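Local coordinates for protein tRNA (cytosine(38)-C(5))-methyltransferase (Schizosaccharomyces pombe, PDB 6FDF) that methylates cytosine 38 in the anticodon loop of tRNA(Asp), and more weakly of tRNA(Glu), using S-adenosyl-L-methionine as methyl donor, at residues 15-20 with 106-111; 21-26 with 121-126; 27-32 with 316-321. All coordinates share one frame; numbering follows the deposited sequence.

In the fold
From the N terminus, strand 11-16, the glycine-bearing turn 17-21 and helix 22-29 supply the first segments of all three contacts in unbroken succession, 15-20, 21-26 and 27-32. Contact 1 closes a loop of 85 residues by joining the end of the strand to helix 103-111. Contact 2 closes one of 94 residues, setting the first turn of helix 22-29 on strand 121-127. Contact 3 spans 283 residues and brings helix 318-328 back against the end of the same helix. Every pair of contacts crosses along the chain and none nests. Contacts 1 and 2 both touch S-adenosyl-L-homocysteine, and Ile316 links contact 3 to contact 2.

Contact 1: 15-20 with 106-111; sequences ELYSGI and LNILNV. With SAH (S-adenosyl-L-homocysteine), chain E.
Leu16, Tyr17 and Ile108 form a small, buried apolar contact between the end of strand 11-16 and helix 103-111, beside the S-adenosyl-L-homocysteine pocket. One methyl of the helix does the work for both partners. Ile108 CD1 meets Leu16 CD1 tip to tip at 4.0 Å, and it also approaches the Tyr17 ring obliquely, 3.8 Å from Tyr17 CE1, near the hydroxyl. No hydrogen bond joins the two segments.

Tyr17 reaches the helix because its CG stands opposite its own carbonyl carbon (chi1 -48°), which carries the ring out toward Ile108. The near end of the side chain serves the ligand: Tyr17 CB lies 3.3 Å from SAH O4', and the ribose oxygen sits at the ring edge, in its plane, 3.4 Å from Tyr17 CD2. With an alanine here, the Ile108 methyl would probably lose its aromatic neighbour and a gap would open beside the ribose. Pro83, Ile63 and Met81 also touch this side chain.

Beyond it the chain turns beside the amino acid end of the ligand. Ile20 N donates to SAH OXT at 3.0 Å (N-H...O 141°), while the SAH amino group makes a weak bond to Tyr17 O. Gly19 has positive phi, and a CB there would strike SAH OXT; its N is bound by Asp41. This tight glycine-bearing turn after the first strand is the first conserved motif of the C5-methyltransferases, the cofactor-binding signature of the class I Rossmann-like fold.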
loop_
_atom_site.group_PDB
_atom_site.type_symbol
_atom_site.label_atom_id
_atom_site.label_comp_id
_atom_site.label_asym_id
_atom_site.label_seq_id
_atom_site.Cartn_x
_atom_site.Cartn_y
_atom_site.Cartn_z
ATOM N N GLU A 15 10.185 5.358 -9.070
ATOM C CA GLU A 15 9.150 4.647 -8.317
ATOM C C GLU A 15 9.566 3.177 -8.212
ATOM O O GLU A 15 9.279 2.372 -9.097
ATOM C CB GLU A 15 7.797 4.834 -9.011
ATOM C CG GLU A 15 6.585 4.294 -8.282
ATOM C CD GLU A 15 5.301 4.564 -9.047
ATOM O OE1 GLU A 15 4.222 4.162 -8.558
ATOM O OE2 GLU A 15 5.369 5.179 -10.140
ATOM N N LEU A 16 10.261 2.841 -7.126
ATOM C CA LEU A 16 10.794 1.497 -6.925
ATOM C C LEU A 16 9.767 0.609 -6.235
ATOM O O LEU A 16 9.051 1.063 -5.335
ATOM C CB LEU A 16 12.068 1.558 -6.083
ATOM C CG LEU A 16 13.211 2.387 -6.673
ATOM C CD1 LEU A 16 14.297 2.629 -5.642
ATOM C CD2 LEU A 16 13.770 1.685 -7.899
ATOM N N TYR A 17 9.733 -0.670 -6.626
ATOM C CA TYR A 17 8.710 -1.611 -6.154
ATOM C C TYR A 17 7.318 -1.058 -6.473
ATOM O O TYR A 17 6.463 -0.898 -5.597
ATOM C CB TYR A 17 8.834 -1.897 -4.644
ATOM C CG TYR A 17 10.211 -2.238 -4.088
ATOM C CD1 TYR A 17 11.073 -1.237 -3.644
ATOM C CD2 TYR A 17 10.619 -3.562 -3.948
ATOM C CE1 TYR A 17 12.314 -1.544 -3.102
ATOM C CE2 TYR A 17 11.867 -3.879 -3.415
ATOM C CZ TYR A 17 12.703 -2.863 -2.988
ATOM O OH TYR A 17 13.921 -3.159 -2.429
ATOM N N SER A 18 7.111 -0.756 -7.758
ATOM C CA SER A 18 6.002 0.105 -8.160
ATOM C C SER A 18 4.640 -0.578 -8.079
ATOM O O SER A 18 3.626 0.109 -7.915
ATOM C CB SER A 18 6.225 0.610 -9.582
ATOM O OG SER A 18 6.745 -0.414 -10.413
ATOM N N GLY A 19 4.584 -1.901 -8.204
ATOM C CA GLY A 19 3.292 -2.574 -8.122
ATOM C C GLY A 19 2.339 -2.046 -9.181
ATOM O O GLY A 19 2.708 -1.874 -10.347
ATOM N N ILE A 20 1.101 -1.750 -8.780
ATOM C CA ILE A 20 0.140 -1.211 -9.738
ATOM C C ILE A 20 0.146 0.314 -9.697
ATOM O O ILE A 20 -0.735 0.962 -10.271
ATOM C CB ILE A 20 -1.277 -1.761 -9.496
ATOM C CG1 ILE A 20 -1.779 -1.365 -8.104
ATOM C CG2 ILE A 20 -1.309 -3.272 -9.685
ATOM C CD1 ILE A 20 -3.208 -1.798 -7.826
ATOM N N LEU A 106 18.761 -3.802 0.733
ATOM C CA LEU A 106 20.121 -3.547 1.187
ATOM C C LEU A 106 20.997 -3.095 0.027
ATOM O O LEU A 106 21.932 -2.308 0.224
ATOM C CB LEU A 106 20.700 -4.791 1.855
ATOM C CG LEU A 106 19.880 -5.291 3.047
ATOM C CD1 LEU A 106 20.519 -6.519 3.686
ATOM C CD2 LEU A 106 19.688 -4.173 4.068
ATOM N N ASN A 107 20.690 -3.556 -1.189
ATOM C CA ASN A 107 21.415 -3.068 -2.355
ATOM C C ASN A 107 21.176 -1.579 -2.557
ATOM O O ASN A 107 22.117 -0.831 -2.851
ATOM C CB ASN A 107 21.015 -3.854 -3.604
ATOM C CG ASN A 107 21.778 -3.405 -4.841
ATOM O OD1 ASN A 107 22.999 -3.539 -4.913
ATOM N ND2 ASN A 107 21.056 -2.870 -5.823
ATOM N N ILE A 108 19.930 -1.123 -2.391
ATOM C CA ILE A 108 19.659 0.311 -2.491
ATOM C C ILE A 108 20.518 1.067 -1.486
ATOM O O ILE A 108 21.145 2.079 -1.815
ATOM C CB ILE A 108 18.162 0.605 -2.284
ATOM C CG1 ILE A 108 17.327 -0.009 -3.411
ATOM C CG2 ILE A 108 17.916 2.111 -2.232
ATOM C CD1 ILE A 108 15.835 -0.005 -3.122
ATOM N N LEU A 109 20.549 0.587 -0.238
ATOM C CA LEU A 109 21.298 1.281 0.806
ATOM C C LEU A 109 22.798 1.257 0.539
ATOM O O LEU A 109 23.506 2.206 0.897
ATOM C CB LEU A 109 21.015 0.653 2.172
ATOM C CG LEU A 109 19.567 0.613 2.660
ATOM C CD1 LEU A 109 19.503 -0.001 4.054
ATOM C CD2 LEU A 109 18.939 1.995 2.640
ATOM N N ASN A 110 23.299 0.172 -0.062
ATOM C CA ASN A 110 24.717 0.064 -0.384
ATOM C C ASN A 110 25.105 0.920 -1.584
ATOM O O ASN A 110 26.256 1.362 -1.681
ATOM C CB ASN A 110 25.080 -1.395 -0.661
ATOM C CG ASN A 110 25.370 -2.176 0.603
ATOM O OD1 ASN A 110 25.853 -1.625 1.592
ATOM N ND2 ASN A 110 25.090 -3.475 0.572
ATOM N N VAL A 111 24.178 1.149 -2.507
ATOM C CA VAL A 111 24.507 1.898 -3.715
ATOM C C VAL A 111 24.264 3.398 -3.550
ATOM O O VAL A 111 24.980 4.207 -4.152
ATOM C CB VAL A 111 23.703 1.320 -4.895
ATOM C CG1 VAL A 111 23.779 2.228 -6.101
ATOM C CG2 VAL A 111 24.192 -0.091 -5.234
HETATM N N SAH E . 3.767 -0.161 -3.646
HETATM C CA SAH E . 3.214 -0.911 -4.752
HETATM C CB SAH E . 3.319 -2.421 -4.521
HETATM C CG SAH E . 4.483 -2.769 -3.596
HETATM S SD SAH E . 4.428 -4.441 -3.028
HETATM C C SAH E . 1.794 -0.504 -4.984
HETATM O O SAH E . 1.327 0.431 -4.297
HETATM O OXT SAH E . 1.152 -1.113 -5.867
HETATM C "C5'" SAH E . 6.126 -4.787 -3.327
HETATM C "C4'" SAH E . 6.361 -4.894 -4.833
HETATM O "O4'" SAH E . 7.759 -4.996 -5.034
HETATM C "C3'" SAH E . 5.703 -6.118 -5.470
HETATM O "O3'" SAH E . 4.938 -5.722 -6.607
HETATM C "C2'" SAH E . 6.878 -6.972 -5.953
HETATM O "O2'" SAH E . 6.624 -7.563 -7.232
HETATM C "C1'" SAH E . 8.011 -5.957 -6.043
HETATM N N9 SAH E . 9.352 -6.509 -5.757
HETATM C C8 SAH E . 9.711 -7.308 -4.732
HETATM N N7 SAH E . 11.031 -7.605 -4.799
HETATM C C5 SAH E . 11.545 -6.992 -5.883
HETATM C C6 SAH E . 12.869 -6.889 -6.530
HETATM N N6 SAH E . 13.944 -7.524 -6.013
HETATM N N1 SAH E . 12.953 -6.137 -7.653
HETATM C C2 SAH E . 11.889 -5.501 -8.175
HETATM N N3 SAH E . 10.656 -5.551 -7.638
HETATM C C4 SAH E . 10.427 -6.277 -6.513
#

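Contact 2: 21-26 with 121-126; sequences GGMHYA and YILIEN. With SAH (S-adenosyl-L-homocysteine), chain E.
Met23, in the first turn of helix 22-29, lays its thioether against Leu123 of strand 121-127, and this pair is the close part of the contact. Met23 SD lies 3.9 Å from Leu123 CD2, with the terminal methyl almost as near: Met23 CE to Leu123 CD2 measures 4.1 Å. The two side chains cross obliquely. A bend at chi2 (-69°) turns the thioether so that SD and CE both come against Leu123 CD2, while Leu123 holds its CG opposite its backbone N (chi1 173°), from where CD2 meets the sulfur.

The looser part lies farther up the strand, where Met23 CE comes no closer than 4.2 Å to Glu125 CB. It touches only the aliphatic root of that residue; the carboxylate is occupied elsewhere, with Glu125 OE1 hydrogen-bonded to Ser82 OG and OE2 in a long, weak ion pair with Arg168. Glu125 and Asn126 open the Glu-Asn-Val sequence of motif VI in this enzyme family.

The helix start faces the ligand instead. Gly21 occupies the N-cap position, and Gly22 N stands 3.5 Å from SAH O, so the positive end of the helix dipole probably helps to accommodate the carboxylate. A CB on Gly22 would clash with that oxygen. Away from this buried core, the partly exposed His24 stacks on His54 and hydrogen-bonds Tyr50 OH through ND1.

Within the fold, Met23 is packed between several elements: Thr80 of strand 78-81 and Val321 of helix 318-328 also touch it, and Ile316 packs against it. Leu123 rests in turn on Leu172 of strand 168-175, while Ala26 carries the same helix onto Val321 and Ile325.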
loop_
_atom_site.group_PDB
_atom_site.type_symbol
_atom_site.label_atom_id
_atom_site.label_comp_id
_atom_site.label_asym_id
_atom_site.label_seq_id
_atom_site.Cartn_x
_atom_site.Cartn_y
_atom_site.Cartn_z
ATOM N N GLY A 21 1.158 0.902 -9.065
ATOM C CA GLY A 21 1.333 2.339 -9.146
ATOM C C GLY A 21 0.622 3.159 -8.094
ATOM O O GLY A 21 0.257 4.312 -8.369
ATOM N N GLY A 22 0.411 2.603 -6.898
ATOM C CA GLY A 22 -0.159 3.395 -5.819
ATOM C C GLY A 22 0.564 4.711 -5.607
ATOM O O GLY A 22 -0.072 5.748 -5.408
ATOM N N MET A 23 1.906 4.692 -5.651
ATOM C CA MET A 23 2.673 5.923 -5.441
ATOM C C MET A 23 2.379 6.952 -6.524
ATOM O O MET A 23 2.266 8.151 -6.240
ATOM C CB MET A 23 4.176 5.628 -5.402
ATOM C CG MET A 23 4.670 4.786 -4.237
ATOM S SD MET A 23 4.560 5.680 -2.667
ATOM C CE MET A 23 5.337 4.497 -1.573
ATOM N N HIS A 24 2.256 6.503 -7.776
ATOM C CA HIS A 24 1.916 7.414 -8.860
ATOM C C HIS A 24 0.530 8.014 -8.644
ATOM O O HIS A 24 0.326 9.218 -8.841
ATOM C CB HIS A 24 2.003 6.663 -10.192
ATOM C CG HIS A 24 1.988 7.542 -11.407
ATOM N ND1 HIS A 24 2.551 7.151 -12.605
ATOM C CD2 HIS A 24 1.474 8.777 -11.620
ATOM C CE1 HIS A 24 2.391 8.111 -13.500
ATOM N NE2 HIS A 24 1.738 9.107 -12.930
ATOM N N TYR A 25 -0.431 7.195 -8.210
ATOM C CA TYR A 25 -1.764 7.721 -7.939
ATOM C C TYR A 25 -1.730 8.737 -6.807
ATOM O O TYR A 25 -2.444 9.746 -6.847
ATOM C CB TYR A 25 -2.733 6.592 -7.598
ATOM C CG TYR A 25 -3.221 5.797 -8.790
ATOM C CD1 TYR A 25 -3.988 6.392 -9.780
ATOM C CD2 TYR A 25 -2.961 4.435 -8.892
ATOM C CE1 TYR A 25 -4.457 5.661 -10.861
ATOM C CE2 TYR A 25 -3.430 3.696 -9.969
ATOM C CZ TYR A 25 -4.174 4.315 -10.947
ATOM O OH TYR A 25 -4.632 3.586 -12.021
ATOM N N ALA A 26 -0.900 8.488 -5.789
ATOM C CA ALA A 26 -0.794 9.423 -4.672
ATOM C C ALA A 26 -0.132 10.724 -5.103
ATOM O O ALA A 26 -0.522 11.805 -4.645
ATOM C CB ALA A 26 -0.017 8.778 -3.521
ATOM N N TYR A 121 14.759 13.858 -1.828
ATOM C CA TYR A 121 13.628 13.358 -1.059
ATOM C C TYR A 121 13.504 11.856 -1.250
ATOM O O TYR A 121 13.643 11.353 -2.367
ATOM C CB TYR A 121 12.318 14.039 -1.480
ATOM C CG TYR A 121 12.386 15.545 -1.385
ATOM C CD1 TYR A 121 12.912 16.304 -2.425
ATOM C CD2 TYR A 121 11.964 16.203 -0.242
ATOM C CE1 TYR A 121 12.995 17.685 -2.326
ATOM C CE2 TYR A 121 12.044 17.575 -0.136
ATOM C CZ TYR A 121 12.555 18.309 -1.181
ATOM O OH TYR A 121 12.637 19.676 -1.073
ATOM N N ILE A 122 13.212 11.148 -0.162
ATOM C CA ILE A 122 12.989 9.705 -0.194
ATOM C C ILE A 122 11.760 9.399 0.649
ATOM O O ILE A 122 11.618 9.923 1.757
ATOM C CB ILE A 122 14.204 8.919 0.333
ATOM C CG1 ILE A 122 15.457 9.270 -0.468
ATOM C CG2 ILE A 122 13.932 7.424 0.288
ATOM C CD1 ILE A 122 16.716 8.652 0.098
ATOM N N LEU A 123 10.870 8.559 0.120
ATOM C CA LEU A 123 9.688 8.087 0.833
ATOM C C LEU A 123 9.749 6.569 0.885
ATOM O O LEU A 123 9.850 5.918 -0.158
ATOM C CB LEU A 123 8.406 8.540 0.134
ATOM C CG LEU A 123 7.123 7.954 0.721
ATOM C CD1 LEU A 123 6.956 8.444 2.124
ATOM C CD2 LEU A 123 5.919 8.337 -0.132
ATOM N N ILE A 124 9.695 6.010 2.093
ATOM C CA ILE A 124 9.749 4.571 2.316
ATOM C C ILE A 124 8.465 4.152 3.017
ATOM O O ILE A 124 8.055 4.792 3.989
ATOM C CB ILE A 124 10.975 4.178 3.161
ATOM C CG1 ILE A 124 12.252 4.764 2.549
ATOM C CG2 ILE A 124 11.106 2.656 3.244
ATOM C CD1 ILE A 124 13.481 4.516 3.392
ATOM N N GLU A 125 7.841 3.081 2.534
ATOM C CA GLU A 125 6.650 2.521 3.164
ATOM C C GLU A 125 6.898 1.049 3.473
ATOM O O GLU A 125 7.534 0.343 2.689
ATOM C CB GLU A 125 5.422 2.682 2.254
ATOM C CG GLU A 125 4.103 2.325 2.921
ATOM C CD GLU A 125 3.605 0.937 2.563
ATOM O OE1 GLU A 125 4.350 0.174 1.917
ATOM O OE2 GLU A 125 2.452 0.621 2.919
ATOM N N ASN A 126 6.414 0.582 4.619
ATOM C CA ASN A 126 6.599 -0.823 4.959
ATOM C C ASN A 126 5.539 -1.238 5.974
ATOM O O ASN A 126 4.738 -0.421 6.432
ATOM C CB ASN A 126 8.008 -1.080 5.492
ATOM C CG ASN A 126 8.569 -2.394 5.004
ATOM O OD1 ASN A 126 8.465 -3.415 5.683
ATOM N ND2 ASN A 126 9.136 -2.385 3.803
HETATM N N SAH E . 3.767 -0.161 -3.646
HETATM C CA SAH E . 3.214 -0.911 -4.752
HETATM C CB SAH E . 3.319 -2.421 -4.521
HETATM C CG SAH E . 4.483 -2.769 -3.596
HETATM S SD SAH E . 4.428 -4.441 -3.028
HETATM C C SAH E . 1.794 -0.504 -4.984
HETATM O O SAH E . 1.327 0.431 -4.297
HETATM O OXT SAH E . 1.152 -1.113 -5.867
HETATM C "C5'" SAH E . 6.126 -4.787 -3.327
HETATM C "C4'" SAH E . 6.361 -4.894 -4.833
HETATM O "O4'" SAH E . 7.759 -4.996 -5.034
HETATM C "C3'" SAH E . 5.703 -6.118 -5.470
HETATM O "O3'" SAH E . 4.938 -5.722 -6.607
HETATM C "C2'" SAH E . 6.878 -6.972 -5.953
HETATM O "O2'" SAH E . 6.624 -7.563 -7.232
HETATM C "C1'" SAH E . 8.011 -5.957 -6.043
HETATM N N9 SAH E . 9.352 -6.509 -5.757
HETATM C C8 SAH E . 9.711 -7.308 -4.732
HETATM N N7 SAH E . 11.031 -7.605 -4.799
HETATM C C5 SAH E . 11.545 -6.992 -5.883
HETATM C C6 SAH E . 12.869 -6.889 -6.530
HETATM N N6 SAH E . 13.944 -7.524 -6.013
HETATM N N1 SAH E . 12.953 -6.137 -7.653
HETATM C C2 SAH E . 11.889 -5.501 -8.175
HETATM N N3 SAH E . 10.656 -5.551 -7.638
HETATM C C4 SAH E . 10.427 -6.277 -6.513
#

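Contact 3: 27-32 with 316-321; sequences LNLANI and INVKVV. With GOL (glycerol), chain G.
Leu29, near the end of helix 22-29, is met by two residues of the first turn of helix 318-328, and both side chains cross it at about a right angle. Its two methyls divide the work. Leu29 CD1 touches Val318 CG1 at 3.9 Å and also lies 4.0 Å from Lys319 CE; Leu29 CD2 is 3.9 Å from Lys319 NZ and borders a bound glycerol. Val318 places CG1 opposite its own backbone N (chi1 172°), which presents that methyl to the leucine.

Lys319 arrives indirectly. Its CB points away from helix 22-29, but the bend at chi2 (-66°) folds the chain back, and its methylene groups then pass across the Leu29 methyl. This path belongs to one of two modelled conformers, so the lysine half of the contact is less certain than the valine half. In this conformer Lys319 NZ donates to GOL O1 at 2.7 Å. At its other end the glycerol O3 lies 2.9 Å from Leu29 O and 3.0 Å from Asn31 OD1.

The end of helix 22-29 and the start of helix 318-328 are both capped. Asn31, with positive phi, closes the former in a Schellman motif, and Asn317 is the N-cap of the latter: its OD1 accepts from Val320 N at 2.9 Å, nearly straight at 169°. Deeper in, Val318 packs on Tyr25 and Phe292.

With no hydrogen bond between them, the two segments meet through a mainly apolar contact: a buried valine, an exposed leucine and a partly exposed lysine, whose nitrogen is the one polar atom among those that touch. Glycerol, probably from the crystallisation liquor, lies between that amino group and the end of helix 22-29, and is unlikely to be part of the native contact.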
loop_
_atom_site.group_PDB
_atom_site.type_symbol
_atom_site.label_atom_id
_atom_site.label_comp_id
_atom_site.label_asym_id
_atom_site.label_seq_id
_atom_site.Cartn_x
_atom_site.Cartn_y
_atom_site.Cartn_z
ATOM N N LEU A 27 0.863 10.639 -5.994
ATOM C CA LEU A 27 1.464 11.846 -6.552
ATOM C C LEU A 27 0.438 12.657 -7.331
ATOM O O LEU A 27 0.437 13.893 -7.276
ATOM C CB LEU A 27 2.651 11.478 -7.447
ATOM C CG LEU A 27 3.924 11.047 -6.710
ATOM C CD1 LEU A 27 4.827 10.258 -7.648
ATOM C CD2 LEU A 27 4.669 12.254 -6.153
ATOM N N ASN A 28 -0.447 11.975 -8.065
ATOM C CA ASN A 28 -1.500 12.669 -8.802
ATOM C C ASN A 28 -2.415 13.424 -7.847
ATOM O O ASN A 28 -2.773 14.580 -8.096
ATOM C CB ASN A 28 -2.318 11.677 -9.631
ATOM C CG ASN A 28 -1.531 11.067 -10.782
ATOM O OD1 ASN A 28 -0.458 11.548 -11.153
ATOM N ND2 ASN A 28 -2.073 9.997 -11.355
ATOM N N LEU A 29 -2.822 12.766 -6.756
ATOM C CA LEU A 29 -3.699 13.395 -5.772
ATOM C C LEU A 29 -3.037 14.600 -5.123
ATOM O O LEU A 29 -3.702 15.601 -4.828
ATOM C CB LEU A 29 -4.074 12.381 -4.694
ATOM C CG LEU A 29 -5.392 11.623 -4.758
ATOM C CD1 LEU A 29 -5.475 10.697 -3.559
ATOM C CD2 LEU A 29 -6.570 12.573 -4.783
ATOM N N ALA A 30 -1.732 14.520 -4.875
ATOM C CA ALA A 30 -1.025 15.615 -4.228
ATOM C C ALA A 30 -0.757 16.773 -5.173
ATOM O O ALA A 30 -0.173 17.778 -4.749
ATOM C CB ALA A 30 0.292 15.108 -3.634
ATOM N N ASN A 31 -1.177 16.657 -6.434
ATOM C CA ASN A 31 -0.958 17.689 -7.445
ATOM C C ASN A 31 0.520 18.029 -7.578
ATOM O O ASN A 31 0.899 19.189 -7.744
ATOM C CB ASN A 31 -1.799 18.933 -7.154
ATOM C CG ASN A 31 -3.266 18.632 -7.210
ATOM O OD1 ASN A 31 -4.023 18.923 -6.283
ATOM N ND2 ASN A 31 -3.675 17.987 -8.293
ATOM N N ILE A 32 1.357 16.996 -7.514
ATOM C CA ILE A 32 2.793 17.146 -7.720
ATOM C C ILE A 32 3.043 17.155 -9.222
ATOM O O ILE A 32 2.653 16.204 -9.917
ATOM C CB ILE A 32 3.584 16.021 -7.030
ATOM C CG1 ILE A 32 3.219 15.942 -5.547
ATOM C CG2 ILE A 32 5.077 16.226 -7.205
ATOM C CD1 ILE A 32 3.298 17.275 -4.817
ATOM N N ILE A 316 -0.329 0.158 -1.286
ATOM C CA ILE A 316 -0.415 1.195 -0.263
ATOM C C ILE A 316 -1.842 1.704 -0.174
ATOM O O ILE A 316 -2.677 1.398 -1.033
ATOM C CB ILE A 316 0.537 2.359 -0.583
ATOM C CG1 ILE A 316 0.120 3.005 -1.916
ATOM C CG2 ILE A 316 1.971 1.875 -0.610
ATOM C CD1 ILE A 316 0.702 4.366 -2.172
ATOM N N ASN A 317 -2.124 2.514 0.843
ATOM C CA ASN A 317 -3.295 3.373 0.813
ATOM C C ASN A 317 -2.911 4.677 0.123
ATOM O O ASN A 317 -2.057 5.425 0.619
ATOM C CB ASN A 317 -3.850 3.630 2.212
ATOM C CG ASN A 317 -5.123 4.440 2.173
ATOM O OD1 ASN A 317 -5.099 5.623 1.835
ATOM N ND2 ASN A 317 -6.257 3.800 2.476
ATOM N N VAL A 318 -3.561 4.941 -1.014
ATOM C CA VAL A 318 -3.224 6.071 -1.876
ATOM C C VAL A 318 -3.522 7.397 -1.186
ATOM O O VAL A 318 -2.784 8.380 -1.350
ATOM C CB VAL A 318 -3.991 5.940 -3.206
ATOM C CG1 VAL A 318 -3.826 7.194 -4.058
ATOM C CG2 VAL A 318 -3.521 4.704 -3.967
ATOM N N LYS A 319 -4.617 7.452 -0.419
ATOM C CA LYS A 319 -4.986 8.678 0.286
ATOM C C LYS A 319 -3.938 9.057 1.327
ATOM O O LYS A 319 -3.442 10.191 1.336
ATOM C CB LYS A 319 -6.357 8.512 0.945
ATOM C CG LYS A 319 -7.509 9.105 0.159
ATOM C CD LYS A 319 -7.401 10.622 0.087
ATOM C CE LYS A 319 -8.436 11.201 -0.860
ATOM N NZ LYS A 319 -8.145 12.621 -1.176
ATOM N N VAL A 320 -3.606 8.127 2.226
ATOM C CA VAL A 320 -2.607 8.406 3.263
ATOM C C VAL A 320 -1.287 8.857 2.644
ATOM O O VAL A 320 -0.685 9.848 3.076
ATOM C CB VAL A 320 -2.412 7.181 4.174
ATOM C CG1 VAL A 320 -1.334 7.461 5.218
ATOM C CG2 VAL A 320 -3.732 6.819 4.877
ATOM N N VAL A 321 -0.826 8.152 1.609
ATOM C CA VAL A 321 0.454 8.523 1.011
ATOM C C VAL A 321 0.373 9.870 0.299
ATOM O O VAL A 321 1.366 10.612 0.258
ATOM C CB VAL A 321 0.929 7.390 0.083
ATOM C CG1 VAL A 321 2.186 7.790 -0.668
ATOM C CG2 VAL A 321 1.194 6.150 0.917
HETATM C C1 GOL G . -8.740 15.135 -3.866
HETATM O O1 GOL G . -9.044 14.774 -2.551
HETATM C C2 GOL G . -8.030 16.517 -3.834
HETATM O O2 GOL G . -7.622 16.876 -2.557
HETATM C C3 GOL G . -6.855 16.380 -4.836
HETATM O O3 GOL G . -5.947 17.403 -4.564
#